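PDB 3H6E: carbohydrate kinase, FGGY from Novosphingobium aromaticivorans, which probably transfers a phosphate group from ATP to a sugar or related compound, as kinases of the FGGY family do. Local coordinates for residues 71-76 with 427-432; 304-309 with 340-345; 405-410 with 414-419. One frame throughout, in Å; residues are numbered along the deposited sequence.

Contact 1: 71-76 with 427-432; sequences TIVPVG and FGALRL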
ATOM      1  N   THR A  71     -10.407  12.505  19.396  1.00 42.25           N
ATOM      2  CA  THR A  71     -10.374  12.251  17.960  1.00 38.03           C
ATOM      3  C   THR A  71     -10.246  10.768  17.628  1.00 39.10           C
ATOM      4  O   THR A  71      -9.488  10.037  18.270  1.00 38.43           O
ATOM      5  CB  THR A  71      -9.211  13.006  17.275  1.00 39.23           C
ATOM      6  OG1 THR A  71      -9.386  14.419  17.433  1.00 42.93           O
ATOM      7  CG2 THR A  71      -9.163  12.679  15.794  1.00 35.63           C
ATOM      8  N   ILE A  72     -11.003  10.333  16.625  1.00 38.55           N
ATOM      9  CA  ILE A  72     -10.820   9.020  16.022  1.00 38.74           C
ATOM     10  C   ILE A  72     -10.520   9.198  14.536  1.00 37.05           C
ATOM     11  O   ILE A  72     -11.156  10.007  13.860  1.00 35.21           O
ATOM     12  CB  ILE A  72     -12.074   8.144  16.149  1.00 37.90           C
ATOM     13  CG1 ILE A  72     -12.504   8.016  17.607  1.00 37.96           C
ATOM     14  CG2 ILE A  72     -11.828   6.767  15.547  1.00 37.00           C
ATOM     15  CD1 ILE A  72     -13.799   7.247  17.772  1.00 40.82           C
ATOM     16  N   VAL A  73      -9.547   8.449  14.030  1.00 37.07           N
ATOM     17  CA  VAL A  73      -9.238   8.474  12.605  1.00 34.19           C
ATOM     18  C   VAL A  73      -9.218   7.067  12.009  1.00 34.91           C
ATOM     19  O   VAL A  73      -8.481   6.201  12.472  1.00 35.56           O
ATOM     20  CB  VAL A  73      -7.922   9.218  12.313  1.00 34.71           C
ATOM     21  CG1 VAL A  73      -6.938   9.039  13.455  1.00 34.82           C
ATOM     22  CG2 VAL A  73      -7.335   8.763  10.977  1.00 34.48           C
ATOM     23  N   PRO A  74     -10.050   6.842  10.980  1.00 34.31           N
ATOM     24  CA  PRO A  74     -10.275   5.545  10.331  1.00 33.19           C
ATOM     25  C   PRO A  74      -9.236   5.241   9.261  1.00 31.67           C
ATOM     26  O   PRO A  74      -8.776   6.150   8.574  1.00 31.00           O
ATOM     27  CB  PRO A  74     -11.651   5.717   9.666  1.00 30.76           C
ATOM     28  CG  PRO A  74     -12.151   7.088  10.086  1.00 32.36           C
ATOM     29  CD  PRO A  74     -10.939   7.876  10.436  1.00 31.08           C
ATOM     30  N   VAL A  75      -8.880   3.967   9.130  1.00 33.24           N
ATOM     31  CA  VAL A  75      -7.936   3.515   8.115  1.00 30.98           C
ATOM     32  C   VAL A  75      -8.452   2.227   7.484  1.00 31.40           C
ATOM     33  O   VAL A  75      -8.838   1.293   8.188  1.00 33.71           O
ATOM     34  CB  VAL A  75      -6.545   3.246   8.714  1.00 32.38           C
ATOM     35  CG1 VAL A  75      -5.613   2.680   7.653  1.00 31.89           C
ATOM     36  CG2 VAL A  75      -5.969   4.514   9.316  1.00 32.51           C
ATOM     37  N   GLY A  76      -8.460   2.178   6.157  1.00 28.30           N
ATOM     38  CA  GLY A  76      -8.977   1.019   5.455  1.00 28.36           C
ATOM     39  C   GLY A  76      -8.097   0.553   4.315  1.00 28.28           C
ATOM     40  O   GLY A  76      -7.485   1.357   3.611  1.00 27.29           O
ATOM     41  N   PHE A 427       0.611   4.241  13.019  1.00 39.09           N
ATOM     42  CA  PHE A 427       1.082   5.546  13.478  1.00 36.96           C
ATOM     43  C   PHE A 427       0.717   6.680  12.527  1.00 36.98           C
ATOM     44  O   PHE A 427       0.231   7.727  12.958  1.00 34.52           O
ATOM     45  CB  PHE A 427       2.593   5.556  13.718  1.00 36.41           C
ATOM     46  CG  PHE A 427       3.159   6.941  13.880  1.00 35.12           C
ATOM     47  CD1 PHE A 427       2.864   7.695  15.004  1.00 34.91           C
ATOM     48  CD2 PHE A 427       3.964   7.497  12.898  1.00 33.71           C
ATOM     49  CE1 PHE A 427       3.368   8.972  15.153  1.00 33.95           C
ATOM     50  CE2 PHE A 427       4.474   8.774  13.042  1.00 34.25           C
ATOM     51  CZ  PHE A 427       4.176   9.512  14.174  1.00 33.36           C
ATOM     52  N   GLY A 428       0.963   6.467  11.237  1.00 35.35           N
ATOM     53  CA  GLY A 428       0.784   7.502  10.235  1.00 31.43           C
ATOM     54  C   GLY A 428      -0.393   8.426  10.464  1.00 30.78           C
ATOM     55  O   GLY A 428      -0.262   9.642  10.360  1.00 32.31           O
ATOM     56  N   ALA A 429      -1.547   7.849  10.779  1.00 31.27           N
ATOM     57  CA  ALA A 429      -2.780   8.616  10.932  1.00 31.61           C
ATOM     58  C   ALA A 429      -2.675   9.756  11.950  1.00 33.60           C
ATOM     59  O   ALA A 429      -3.300  10.799  11.782  1.00 33.84           O
ATOM     60  CB  ALA A 429      -3.931   7.692  11.285  1.00 32.00           C
ATOM     61  N   LEU A 430      -1.898   9.557  13.008  1.00 33.14           N
ATOM     62  CA  LEU A 430      -1.694  10.606  14.003  1.00 32.14           C
ATOM     63  C   LEU A 430      -1.256  11.913  13.353  1.00 33.78           C
ATOM     64  O   LEU A 430      -1.675  12.997  13.763  1.00 34.85           O
ATOM     65  CB  LEU A 430      -0.653  10.172  15.033  1.00 33.88           C
ATOM     66  CG  LEU A 430      -1.150   9.434  16.277  1.00 35.62           C
ATOM     67  CD1 LEU A 430      -2.054   8.267  15.919  1.00 34.98           C
ATOM     68  CD2 LEU A 430       0.030   8.971  17.114  1.00 39.37           C
ATOM     69  N   ARG A 431      -0.413  11.804  12.330  1.00 33.01           N
ATOM     70  CA  ARG A 431       0.123  12.975  11.648  1.00 31.89           C
ATOM     71  C   ARG A 431      -0.960  13.743  10.895  1.00 33.49           C
ATOM     72  O   ARG A 431      -0.716  14.823  10.354  1.00 34.81           O
ATOM     73  CB  ARG A 431       1.253  12.567  10.703  1.00 31.67           C
ATOM     74  CG  ARG A 431       2.412  11.878  11.406  1.00 32.48           C
ATOM     75  CD  ARG A 431       3.731  12.208  10.734  1.00 31.15           C
ATOM     76  NE  ARG A 431       3.825  13.632  10.427  1.00 30.36           N
ATOM     77  CZ  ARG A 431       3.611  14.148   9.221  1.00 33.28           C
ATOM     78  NH1 ARG A 431       3.299  13.355   8.204  1.00 31.94           N
ATOM     79  NH2 ARG A 431       3.711  15.456   9.026  1.00 34.13           N
ATOM     80  N   LEU A 432      -2.160  13.179  10.874  1.00 31.89           N
ATOM     81  CA  LEU A 432      -3.303  13.829  10.258  1.00 33.01           C
ATOM     82  C   LEU A 432      -3.869  14.861  11.237  1.00 36.37           C
ATOM     83  O   LEU A 432      -4.467  15.866  10.835  1.00 33.03           O
ATOM     84  CB  LEU A 432      -4.357  12.779   9.909  1.00 33.04           C
ATOM     85  CG  LEU A 432      -4.957  12.783   8.504  1.00 32.37           C
ATOM     86  CD1 LEU A 432      -3.963  13.319   7.479  1.00 30.81           C
ATOM     87  CD2 LEU A 432      -5.420  11.379   8.138  1.00 30.13           C
TER
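Val73 and Ala429 meet where a late turn of chain, 427-432, lies against the N-terminal sheet of this actin-like (ASKHA) fold. Strand 71-76 runs parallel to its neighbours 9-13 and 226-232, and its alternating side chains put Val73 and Val75 on the face that this turn covers. The tight part is the fork of Val73. Its CG2, anti to the backbone N, reaches to 3.6 Å from Ala429 CB, while Val73 CG1 stands 3.9 Å from the same methyl, so one small carbon sits against both branches. Alanine suits this place because its short side chain lets the two backbones come close, with Val73 CA and Ala429 CA 6.7 Å apart. Beta-branched valine suits the strand and offers a broad, apolar surface without any polar group to satisfy. Away from that fork the packing slackens. Val75 CG2 lies 4.3 Å from Ala429 CB, a looser touch, and Val75 is also flanked by Val10 of strand 9-13. Leu432, partly exposed, reaches in from the next turn and also rests on Leu231 and Leu239. Arg431 takes no part, its guanidinium bonded to the carbonyl oxygens of Leu239 and Pro435. The turn is held by short-range backbone bonds, among them Leu432 N to Ala429 O at 2.8 Å, and at the loose margin Leu432 CD2 stops 4.3 Å from Val73 CG2.

Contact 2: 304-309 with 340-345; sequences IETLIE and PTLMRG
Leu342 meets Leu307 and Thr306 where a loop containing an ST turn, built on Thr341 just after a cis peptide bond, lies against helix 300-308 in the C-terminal half of the FGGY fold. From its backbone the Leu342 side chain sets out toward the helix. CB serves as a spacer that only carries the branch forward. CG, turned opposite the carbonyl carbon (chi1 -63°), aims the fork at Leu307. There the two methyls divide the work. Leu342 CD1 approaches Leu307 CD2 only loosely, at 4.3 Å, whereas Leu342 CD2 makes the main contact, lying 3.5 Å from Leu307 CD2 and 3.8 Å from Leu307 CD1. Leu342 CD2 also brushes Thr306 CB at 4.1 Å, using the carbon side of a residue whose hydroxyl is bonded to Arg302 O. The two leucines cross at about a right angle, while Leu342 and Thr306 pass in opposite directions. A branched apolar tip suits this partly exposed position, and Phe354 and Tyr373 also touch Leu342. Threonine suits the solvent-facing side, with a methyl for packing and a hydroxyl satisfied within its own helix. Glu303 OE1 accepts from Leu342 N, and in the turn itself the backbone N of selenomethionine Met343 points almost straight at Thr341 OG1, 3.2 Å away at 173°.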
ATOM      1  N   ILE A 304      12.711 -14.068  -4.437  1.00 30.80           N
ATOM      2  CA  ILE A 304      13.707 -14.438  -3.446  1.00 31.74           C
ATOM      3  C   ILE A 304      13.354 -15.780  -2.798  1.00 32.28           C
ATOM      4  O   ILE A 304      14.211 -16.652  -2.652  1.00 30.96           O
ATOM      5  CB  ILE A 304      13.848 -13.347  -2.369  1.00 30.93           C
ATOM      6  CG1 ILE A 304      14.470 -12.083  -2.977  1.00 32.68           C
ATOM      7  CG2 ILE A 304      14.679 -13.857  -1.206  1.00 29.75           C
ATOM      8  CD1 ILE A 304      14.700 -10.952  -1.983  1.00 30.04           C
ATOM      9  N   GLU A 305      12.084 -15.942  -2.430  1.00 30.54           N
ATOM     10  CA  GLU A 305      11.622 -17.160  -1.772  1.00 30.66           C
ATOM     11  C   GLU A 305      11.741 -18.374  -2.685  1.00 32.01           C
ATOM     12  O   GLU A 305      11.992 -19.485  -2.221  1.00 30.58           O
ATOM     13  CB  GLU A 305      10.176 -17.011  -1.306  1.00 31.30           C
ATOM     14  CG  GLU A 305       9.741 -18.089  -0.328  1.00 31.96           C
ATOM     15  CD  GLU A 305       8.253 -18.368  -0.388  1.00 34.23           C
ATOM     16  OE1 GLU A 305       7.539 -17.987   0.565  1.00 31.09           O
ATOM     17  OE2 GLU A 305       7.799 -18.962  -1.394  1.00 36.50           O
ATOM     18  N   THR A 306      11.544 -18.164  -3.982  1.00 32.89           N
ATOM     19  CA  THR A 306      11.751 -19.237  -4.942  1.00 31.48           C
ATOM     20  C   THR A 306      13.195 -19.707  -4.833  1.00 32.61           C
ATOM     21  O   THR A 306      13.470 -20.906  -4.830  1.00 33.20           O
ATOM     22  CB  THR A 306      11.470 -18.782  -6.384  1.00 32.08           C
ATOM     23  OG1 THR A 306      10.190 -18.143  -6.450  1.00 33.70           O
ATOM     24  CG2 THR A 306      11.491 -19.975  -7.335  1.00 32.00           C
ATOM     25  N   LEU A 307      14.110 -18.746  -4.721  1.00 33.39           N
ATOM     26  CA  LEU A 307      15.541 -19.031  -4.642  1.00 32.49           C
ATOM     27  C   LEU A 307      15.962 -19.725  -3.345  1.00 32.13           C
ATOM     28  O   LEU A 307      16.695 -20.708  -3.377  1.00 36.73           O
ATOM     29  CB  LEU A 307      16.362 -17.748  -4.816  1.00 32.86           C
ATOM     30  CG  LEU A 307      16.669 -17.232  -6.225  1.00 31.31           C
ATOM     31  CD1 LEU A 307      16.583 -18.366  -7.235  1.00 33.62           C
ATOM     32  CD2 LEU A 307      15.746 -16.088  -6.611  1.00 28.76           C
ATOM     33  N   ILE A 308      15.513 -19.210  -2.205  1.00 31.73           N
ATOM     34  CA  ILE A 308      15.954 -19.737  -0.913  1.00 32.55           C
ATOM     35  C   ILE A 308      15.039 -20.834  -0.359  1.00 32.30           C
ATOM     36  O   ILE A 308      15.330 -21.429   0.678  1.00 31.99           O
ATOM     37  CB  ILE A 308      16.171 -18.614   0.128  1.00 31.72           C
ATOM     38  CG1 ILE A 308      14.962 -17.684   0.190  1.00 30.11           C
ATOM     39  CG2 ILE A 308      17.422 -17.820  -0.203  1.00 31.65           C
ATOM     40  CD1 ILE A 308      13.888 -18.146   1.136  1.00 31.52           C
ATOM     41  N   GLU A 309      13.932 -21.080  -1.053  1.00 32.63           N
ATOM     42  CA  GLU A 309      13.067 -22.230  -0.788  1.00 31.94           C
ATOM     43  C   GLU A 309      12.257 -22.172   0.511  1.00 31.99           C
ATOM     44  O   GLU A 309      11.036 -22.320   0.481  1.00 33.18           O
ATOM     45  CB  GLU A 309      13.871 -23.533  -0.863  1.00 33.21           C
ATOM     46  CG  GLU A 309      14.505 -23.784  -2.226  1.00 31.48           C
ATOM     47  CD  GLU A 309      15.294 -25.083  -2.283  1.00 34.04           C
ATOM     48  OE1 GLU A 309      15.326 -25.815  -1.270  1.00 32.55           O
ATOM     49  OE2 GLU A 309      15.885 -25.374  -3.347  1.00 34.53           O
ATOM     50  N   PRO A 340      16.350 -11.923 -14.495  1.00 35.49           N
ATOM     51  CA  PRO A 340      14.887 -11.822 -14.391  1.00 35.63           C
ATOM     52  C   PRO A 340      14.204 -12.586 -15.519  1.00 35.52           C
ATOM     53  O   PRO A 340      14.789 -12.700 -16.594  1.00 36.24           O
ATOM     54  CB  PRO A 340      14.626 -10.320 -14.563  1.00 34.44           C
ATOM     55  CG  PRO A 340      15.926  -9.656 -14.254  1.00 36.08           C
ATOM     56  CD  PRO A 340      16.977 -10.612 -14.725  1.00 36.31           C
ATOM     57  N   THR A 341      12.991 -13.085 -15.295  1.00 34.48           N
ATOM     58  CA  THR A 341      12.284 -12.912 -14.032  1.00 33.75           C
ATOM     59  C   THR A 341      11.813 -14.259 -13.496  1.00 33.20           C
ATOM     60  O   THR A 341      11.696 -15.231 -14.245  1.00 32.20           O
ATOM     61  CB  THR A 341      11.038 -12.016 -14.205  1.00 32.53           C
ATOM     62  OG1 THR A 341      10.437 -11.774 -12.927  1.00 31.14           O
ATOM     63  CG2 THR A 341      10.020 -12.688 -15.110  1.00 30.93           C
ATOM     64  N   LEU A 342      11.528 -14.310 -12.199  1.00 32.53           N
ATOM     65  CA  LEU A 342      11.027 -15.532 -11.579  1.00 32.47           C
ATOM     66  C   LEU A 342       9.511 -15.492 -11.372  1.00 31.83           C
ATOM     67  O   LEU A 342       8.926 -16.440 -10.855  1.00 30.36           O
ATOM     68  CB  LEU A 342      11.754 -15.811 -10.258  1.00 28.88           C
ATOM     69  CG  LEU A 342      13.256 -16.073 -10.395  1.00 33.11           C
ATOM     70  CD1 LEU A 342      14.044 -14.770 -10.298  1.00 32.06           C
ATOM     71  CD2 LEU A 342      13.736 -17.069  -9.348  1.00 32.66           C
HETATM   72  N   MSE A 343       8.890 -14.388 -11.782  1.00 33.32           N
HETATM   73  CA  MSE A 343       7.434 -14.250 -11.752  1.00 32.91           C
HETATM   74  C   MSE A 343       6.879 -13.734 -13.076  1.00 32.16           C
HETATM   75  O   MSE A 343       6.491 -12.568 -13.175  1.00 29.67           O
HETATM   76  CB  MSE A 343       6.995 -13.306 -10.630  1.00 32.79           C
HETATM   77  CG  MSE A 343       6.717 -13.982  -9.303  1.00 36.59           C
HETATM   78 SE   MSE A 343       5.609 -15.590  -9.434  1.00 60.07          SE
HETATM   79  CE  MSE A 343       4.013 -14.881 -10.291  1.00 33.57           C
ATOM     80  N   ARG A 344       6.837 -14.608 -14.081  1.00 33.16           N
ATOM     81  CA  ARG A 344       6.313 -14.261 -15.402  1.00 32.10           C
ATOM     82  C   ARG A 344       5.083 -13.370 -15.311  1.00 31.80           C
ATOM     83  O   ARG A 344       4.127 -13.696 -14.611  1.00 32.90           O
ATOM     84  CB  ARG A 344       5.957 -15.523 -16.190  1.00 32.78           C
ATOM     85  CG  ARG A 344       7.130 -16.197 -16.862  1.00 36.77           C
ATOM     86  CD  ARG A 344       7.538 -15.471 -18.129  1.00 37.68           C
ATOM     87  NE  ARG A 344       6.603 -15.699 -19.229  1.00 37.71           N
ATOM     88  CZ  ARG A 344       6.884 -15.431 -20.501  1.00 39.56           C
ATOM     89  NH1 ARG A 344       8.069 -14.935 -20.828  1.00 34.85           N
ATOM     90  NH2 ARG A 344       5.987 -15.659 -21.449  1.00 41.06           N
ATOM     91  N   GLY A 345       5.113 -12.246 -16.021  1.00 29.79           N
ATOM     92  CA  GLY A 345       3.972 -11.352 -16.076  1.00 30.08           C
ATOM     93  C   GLY A 345       3.958 -10.249 -15.031  1.00 30.64           C
ATOM     94  O   GLY A 345       3.021  -9.457 -14.980  1.00 30.29           O
TER

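Contact 3: 405-410 with 414-419; sequences RALASL and CAVYTA
Val416 lays its CG2 methyl over the backbone between Leu407 and Ala408, joining helix 401-410 to the strand that follows it in a beta-alpha-beta unit of the C-terminal sheet. Strand 390-394 comes first, the helix crosses over, and strand 415-419 returns parallel to it. The methyl comes closer to main chain than to side chains: Val416 CG2 is 3.8 Å from Ala408 CA and 4.0 Å from Ala408 N. It gets there because CG1 takes the place anti to the backbone N (chi1 177°) and CG2 lies opposite the carbonyl carbon, facing the helix. Alanine at 408 permits this closeness, since a bare CB adds little bulk beside the helix backbone; the two CA atoms, of Ala408 and Val416, are 5.7 Å apart. Leu407 closes the other flank, its CG 4.3 Å from Val416 CG2. Valine therefore packs between one large and one small residue, and its beta branch is well suited to a strand. The helix face turned from this strand has other cover: Ala406 packs on helices 363-384 and 457-468. Arg405 points away from Val416 and binds the carbonyl oxygens of Glu447 and Pro448, while Ser409 OG is bonded to Leu449 N, tying the helix to the chain beyond strand 443-445. Within the helix Arg405 O is gripped twice, from opposite faces of its carbonyl plane: by Ser409 N, and by Ser409 OG at 3.1 Å, tilted 26° from that plane.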
ATOM      1  N   ARG A 405      22.286  -2.175   1.148  1.00 30.34           N
ATOM      2  CA  ARG A 405      23.613  -1.638   0.845  1.00 31.90           C
ATOM      3  C   ARG A 405      23.943  -1.705  -0.648  1.00 32.30           C
ATOM      4  O   ARG A 405      24.638  -0.838  -1.175  1.00 34.15           O
ATOM      5  CB  ARG A 405      24.691  -2.344   1.671  1.00 32.58           C
ATOM      6  CG  ARG A 405      24.542  -2.134   3.170  1.00 35.32           C
ATOM      7  CD  ARG A 405      25.730  -2.681   3.938  1.00 34.83           C
ATOM      8  NE  ARG A 405      26.909  -1.838   3.781  1.00 38.91           N
ATOM      9  CZ  ARG A 405      28.080  -2.077   4.363  1.00 40.69           C
ATOM     10  NH1 ARG A 405      28.228  -3.143   5.140  1.00 37.37           N
ATOM     11  NH2 ARG A 405      29.102  -1.254   4.168  1.00 40.54           N
ATOM     12  N   ALA A 406      23.446  -2.734  -1.324  1.00 31.24           N
ATOM     13  CA  ALA A 406      23.603  -2.825  -2.768  1.00 31.23           C
ATOM     14  C   ALA A 406      22.842  -1.677  -3.415  1.00 30.73           C
ATOM     15  O   ALA A 406      23.267  -1.122  -4.427  1.00 30.08           O
ATOM     16  CB  ALA A 406      23.094  -4.162  -3.279  1.00 29.00           C
ATOM     17  N   LEU A 407      21.710  -1.324  -2.817  1.00 30.71           N
ATOM     18  CA  LEU A 407      20.904  -0.220  -3.315  1.00 31.77           C
ATOM     19  C   LEU A 407      21.660   1.095  -3.148  1.00 28.66           C
ATOM     20  O   LEU A 407      21.715   1.916  -4.062  1.00 27.22           O
ATOM     21  CB  LEU A 407      19.564  -0.163  -2.582  1.00 29.24           C
ATOM     22  CG  LEU A 407      18.481   0.638  -3.300  1.00 26.16           C
ATOM     23  CD1 LEU A 407      18.273   0.090  -4.708  1.00 26.21           C
ATOM     24  CD2 LEU A 407      17.181   0.641  -2.507  1.00 25.90           C
ATOM     25  N   ALA A 408      22.250   1.284  -1.974  1.00 28.52           N
ATOM     26  CA  ALA A 408      23.054   2.472  -1.711  1.00 31.01           C
ATOM     27  C   ALA A 408      24.172   2.636  -2.745  1.00 32.35           C
ATOM     28  O   ALA A 408      24.430   3.744  -3.224  1.00 31.30           O
ATOM     29  CB  ALA A 408      23.628   2.415  -0.314  1.00 31.11           C
ATOM     30  N   SER A 409      24.821   1.526  -3.091  1.00 31.27           N
ATOM     31  CA  SER A 409      25.914   1.535  -4.062  1.00 31.42           C
ATOM     32  C   SER A 409      25.428   1.918  -5.451  1.00 29.89           C
ATOM     33  O   SER A 409      26.069   2.702  -6.153  1.00 30.32           O
ATOM     34  CB  SER A 409      26.601   0.168  -4.115  1.00 32.72           C
ATOM     35  OG  SER A 409      27.123  -0.197  -2.848  1.00 33.51           O
ATOM     36  N   LEU A 410      24.293   1.352  -5.851  1.00 29.91           N
ATOM     37  CA  LEU A 410      23.719   1.642  -7.160  1.00 29.32           C
ATOM     38  C   LEU A 410      23.317   3.110  -7.280  1.00 28.48           C
ATOM     39  O   LEU A 410      23.463   3.713  -8.339  1.00 25.01           O
ATOM     40  CB  LEU A 410      22.523   0.729  -7.440  1.00 28.70           C
ATOM     41  CG  LEU A 410      22.870  -0.748  -7.657  1.00 31.25           C
ATOM     42  CD1 LEU A 410      21.630  -1.626  -7.580  1.00 28.97           C
ATOM     43  CD2 LEU A 410      23.580  -0.934  -8.984  1.00 32.63           C
ATOM     44  N   CYS A 414      22.452   9.300  -4.073  1.00 23.72           N
ATOM     45  CA  CYS A 414      21.147   9.212  -3.440  1.00 23.14           C
ATOM     46  C   CYS A 414      21.319   8.791  -1.985  1.00 23.57           C
ATOM     47  O   CYS A 414      22.269   8.087  -1.643  1.00 24.14           O
ATOM     48  CB  CYS A 414      20.267   8.210  -4.188  1.00 24.37           C
ATOM     49  SG  CYS A 414      18.633   7.943  -3.476  1.00 25.70           S
ATOM     50  N   ALA A 415      20.409   9.236  -1.126  1.00 23.08           N
ATOM     51  CA  ALA A 415      20.448   8.860   0.279  1.00 23.90           C
ATOM     52  C   ALA A 415      19.422   7.770   0.582  1.00 25.86           C
ATOM     53  O   ALA A 415      18.242   8.053   0.782  1.00 26.80           O
ATOM     54  CB  ALA A 415      20.215  10.079   1.165  1.00 26.10           C
ATOM     55  N   VAL A 416      19.877   6.521   0.607  1.00 26.62           N
ATOM     56  CA  VAL A 416      19.025   5.394   0.978  1.00 24.46           C
ATOM     57  C   VAL A 416      18.921   5.284   2.497  1.00 25.37           C
ATOM     58  O   VAL A 416      19.920   5.382   3.205  1.00 28.49           O
ATOM     59  CB  VAL A 416      19.571   4.075   0.404  1.00 26.91           C
ATOM     60  CG1 VAL A 416      18.712   2.899   0.846  1.00 26.81           C
ATOM     61  CG2 VAL A 416      19.649   4.153  -1.115  1.00 23.89           C
ATOM     62  N   TYR A 417      17.710   5.081   2.999  1.00 26.65           N
ATOM     63  CA  TYR A 417      17.481   5.052   4.440  1.00 27.11           C
ATOM     64  C   TYR A 417      16.825   3.759   4.927  1.00 27.61           C
ATOM     65  O   TYR A 417      16.198   3.032   4.155  1.00 27.83           O
ATOM     66  CB  TYR A 417      16.608   6.235   4.861  1.00 25.88           C
ATOM     67  CG  TYR A 417      17.270   7.586   4.738  1.00 28.66           C
ATOM     68  CD1 TYR A 417      18.315   7.948   5.584  1.00 29.40           C
ATOM     69  CD2 TYR A 417      16.839   8.513   3.792  1.00 26.58           C
ATOM     70  CE1 TYR A 417      18.921   9.187   5.484  1.00 27.71           C
ATOM     71  CE2 TYR A 417      17.437   9.756   3.683  1.00 27.10           C
ATOM     72  CZ  TYR A 417      18.480  10.088   4.534  1.00 29.30           C
ATOM     73  OH  TYR A 417      19.086  11.322   4.440  1.00 31.91           O
ATOM     74  N   THR A 418      16.981   3.490   6.219  1.00 28.70           N
ATOM     75  CA  THR A 418      16.206   2.468   6.914  1.00 30.13           C
ATOM     76  C   THR A 418      15.859   3.019   8.289  1.00 29.12           C
ATOM     77  O   THR A 418      16.600   3.834   8.833  1.00 28.49           O
ATOM     78  CB  THR A 418      16.976   1.140   7.071  1.00 30.83           C
ATOM     79  OG1 THR A 418      18.256   1.395   7.663  1.00 35.44           O
ATOM     80  CG2 THR A 418      17.168   0.464   5.720  1.00 27.63           C
ATOM     81  N   ALA A 419      14.729   2.587   8.839  1.00 29.89           N
ATOM     82  CA  ALA A 419      14.247   3.111  10.111  1.00 31.33           C
ATOM     83  C   ALA A 419      15.040   2.573  11.304  1.00 34.51           C
ATOM     84  O   ALA A 419      15.608   1.485  11.245  1.00 33.33           O
ATOM     85  CB  ALA A 419      12.765   2.827  10.281  1.00 32.60           C
TER

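Overall arrangement
From the N terminus, the chain soon lays down strand 71-76 in the first sheet, and that strand waits 350 residues for its partner in contact 1. Within this long excursion contact 2 closes first, a loop of 30 residues joining helix 300-308 to the segment after strand 337-339. Contact 3 follows in series, with just three residues between helix 401-410 and strand 415-419 of the second sheet. The chain then returns, and 427-432 closes contact 1 around both, tying the late chain to the N-terminal sheet. Contacts 1 and 2 lie on opposite sides of the chain's centre, their centres about 36 Å apart; none of the three touches another.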